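Local coordinates for protein putative methylthioribose-1-phosphate isomerase (Pyrococcus horikoshii OT3, PDB 6A34) that probably interconverts 5-methylthioribose 1-phosphate and 5-methylthioribulose 1-phosphate, an aldose-ketose isomerisation in the methionine salvage pathway, at residues 58-63 / 172-177. Sequence-based numbering, arbitrary orientation.
Sequences GAPAIG and LATVHL
Ala173 meets Gly58 and Pro60 through its backbone carbonyl, while its methyl group points away from the helix start and touches Arg57 and Asn168. Ala173 O lies 3.4 Å from Gly58 CA, a CA-H...O contact bent to 130° at the hydrogen. This oxygen closes over Gly58 on the side where a beta carbon would sit, and phi there is positive (84°), so glycine suits the N-cap on both counts. Proline suits the first turn of helix 59-76, where its nitrogen needs no hydrogen to give, and its CD methylene, next to that nitrogen, rests 3.3 Å from Ala173 O.

Thr174 also uses its backbone: its O touches Ala61 CB at 3.5 Å, a spacing that the small alanine permits, and the same oxygen accepts a hydrogen bond from Thr16 OG1. Its own hydroxyl is bonded to Ser171 O, which pins the loop internally. In Val175, CG2 stands anti to the carbonyl carbon and reaches Pro60 O at 3.7 Å, a methyl branch packed on the first-turn backbone; the buried valine side chain also touches Val144 of helix 125-157, whose Asp143 receives the Val175 N-H.

No hydrogen bond joins the segments directly. Packing of small side-chain carbons and a CA-H against carbonyl oxygens sets a helix N-terminus against the loop after strand 161-165 of the Rossmann-like sheet, at the predicted substrate site of which Gly58 and Ala59 form part, consistent with an MtnA-type phosphosugar pocket.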
loop_
_atom_site.group_PDB
_atom_site.type_symbol
_atom_site.label_atom_id
_atom_site.label_comp_id
_atom_site.label_asym_id
_atom_site.label_seq_id
_atom_site.Cartn_x
_atom_site.Cartn_y
_atom_site.Cartn_z
ATOM N N GLY A 58 12.026 -0.624 -17.817
ATOM C CA GLY A 58 13.312 -0.537 -17.135
ATOM C C GLY A 58 14.338 0.194 -18.002
ATOM O O GLY A 58 14.623 -0.218 -19.154
ATOM N N ALA A 59 14.935 1.246 -17.427
ATOM C CA ALA A 59 15.641 2.252 -18.176
ATOM C C ALA A 59 16.716 1.604 -19.060
ATOM O O ALA A 59 16.792 1.880 -20.251
ATOM C CB ALA A 59 16.185 3.306 -17.218
ATOM N N PRO A 60 17.574 0.706 -18.540
ATOM C CA PRO A 60 18.631 0.115 -19.368
ATOM C C PRO A 60 18.113 -0.890 -20.417
ATOM O O PRO A 60 18.715 -1.039 -21.486
ATOM C CB PRO A 60 19.561 -0.592 -18.369
ATOM C CG PRO A 60 19.046 -0.199 -16.969
ATOM C CD PRO A 60 17.600 0.220 -17.150
ATOM N N ALA A 61 16.996 -1.563 -20.125
ATOM C CA ALA A 61 16.406 -2.508 -21.061
ATOM C C ALA A 61 15.797 -1.758 -22.249
ATOM O O ALA A 61 15.840 -2.225 -23.404
ATOM C CB ALA A 61 15.388 -3.351 -20.355
ATOM N N ILE A 62 15.253 -0.571 -21.970
ATOM C CA ILE A 62 14.677 0.304 -22.986
ATOM C C ILE A 62 15.799 0.842 -23.874
ATOM O O ILE A 62 15.599 1.037 -25.067
ATOM C CB ILE A 62 13.885 1.452 -22.335
ATOM C CG1 ILE A 62 12.558 0.950 -21.755
ATOM C CG2 ILE A 62 13.672 2.621 -23.286
ATOM C CD1 ILE A 62 12.027 1.836 -20.636
ATOM N N GLY A 63 16.924 1.192 -23.248
ATOM C CA GLY A 63 18.093 1.661 -23.960
ATOM C C GLY A 63 18.599 0.601 -24.922
ATOM O O GLY A 63 18.804 0.857 -26.094
ATOM N N LEU A 172 13.925 -8.033 -14.941
ATOM C CA LEU A 172 12.981 -7.379 -15.854
ATOM C C LEU A 172 13.230 -5.864 -15.975
ATOM O O LEU A 172 12.806 -5.266 -16.953
ATOM C CB LEU A 172 11.564 -7.645 -15.353
ATOM C CG LEU A 172 11.159 -9.113 -15.302
ATOM C CD1 LEU A 172 9.818 -9.249 -14.606
ATOM C CD2 LEU A 172 11.105 -9.709 -16.701
ATOM N N ALA A 173 13.871 -5.237 -14.978
ATOM C CA ALA A 173 14.115 -3.763 -14.998
ATOM C C ALA A 173 15.456 -3.417 -15.676
ATOM O O ALA A 173 15.855 -2.250 -15.745
ATOM C CB ALA A 173 14.101 -3.224 -13.579
ATOM N N THR A 174 16.174 -4.445 -16.124
ATOM C CA THR A 174 17.467 -4.315 -16.737
ATOM C C THR A 174 17.541 -5.253 -17.950
ATOM O O THR A 174 16.568 -5.940 -18.290
ATOM C CB THR A 174 18.544 -4.662 -15.706
ATOM O OG1 THR A 174 18.435 -6.049 -15.381
ATOM C CG2 THR A 174 18.397 -3.842 -14.445
ATOM N N VAL A 175 18.727 -5.307 -18.557
ATOM C CA VAL A 175 19.002 -6.216 -19.640
ATOM C C VAL A 175 19.061 -7.619 -19.056
ATOM O O VAL A 175 18.481 -8.527 -19.637
ATOM C CB VAL A 175 20.283 -5.842 -20.393
ATOM C CG1 VAL A 175 20.611 -6.850 -21.481
ATOM C CG2 VAL A 175 20.184 -4.443 -20.943
ATOM N N HIS A 176 19.716 -7.775 -17.901
ATOM C CA HIS A 176 19.749 -9.091 -17.226
ATOM C C HIS A 176 20.128 -8.923 -15.741
ATOM O O HIS A 176 20.918 -8.076 -15.412
ATOM C CB HIS A 176 20.682 -10.055 -18.017
ATOM C CG HIS A 176 20.232 -11.483 -18.055
ATOM N ND1 HIS A 176 21.137 -12.532 -18.209
ATOM C CD2 HIS A 176 18.991 -12.047 -17.918
ATOM C CE1 HIS A 176 20.466 -13.684 -18.167
ATOM N NE2 HIS A 176 19.132 -13.412 -17.994
ATOM N N LEU A 177 19.502 -9.732 -14.872
ATOM C CA LEU A 177 19.903 -9.999 -13.473
ATOM C C LEU A 177 19.276 -9.001 -12.484
ATOM O O LEU A 177 18.822 -9.403 -11.370
ATOM C CB LEU A 177 21.432 -9.985 -13.344
ATOM C CG LEU A 177 22.186 -10.967 -14.234
ATOM C CD1 LEU A 177 23.679 -10.866 -13.974
ATOM C CD2 LEU A 177 21.703 -12.386 -14.010
#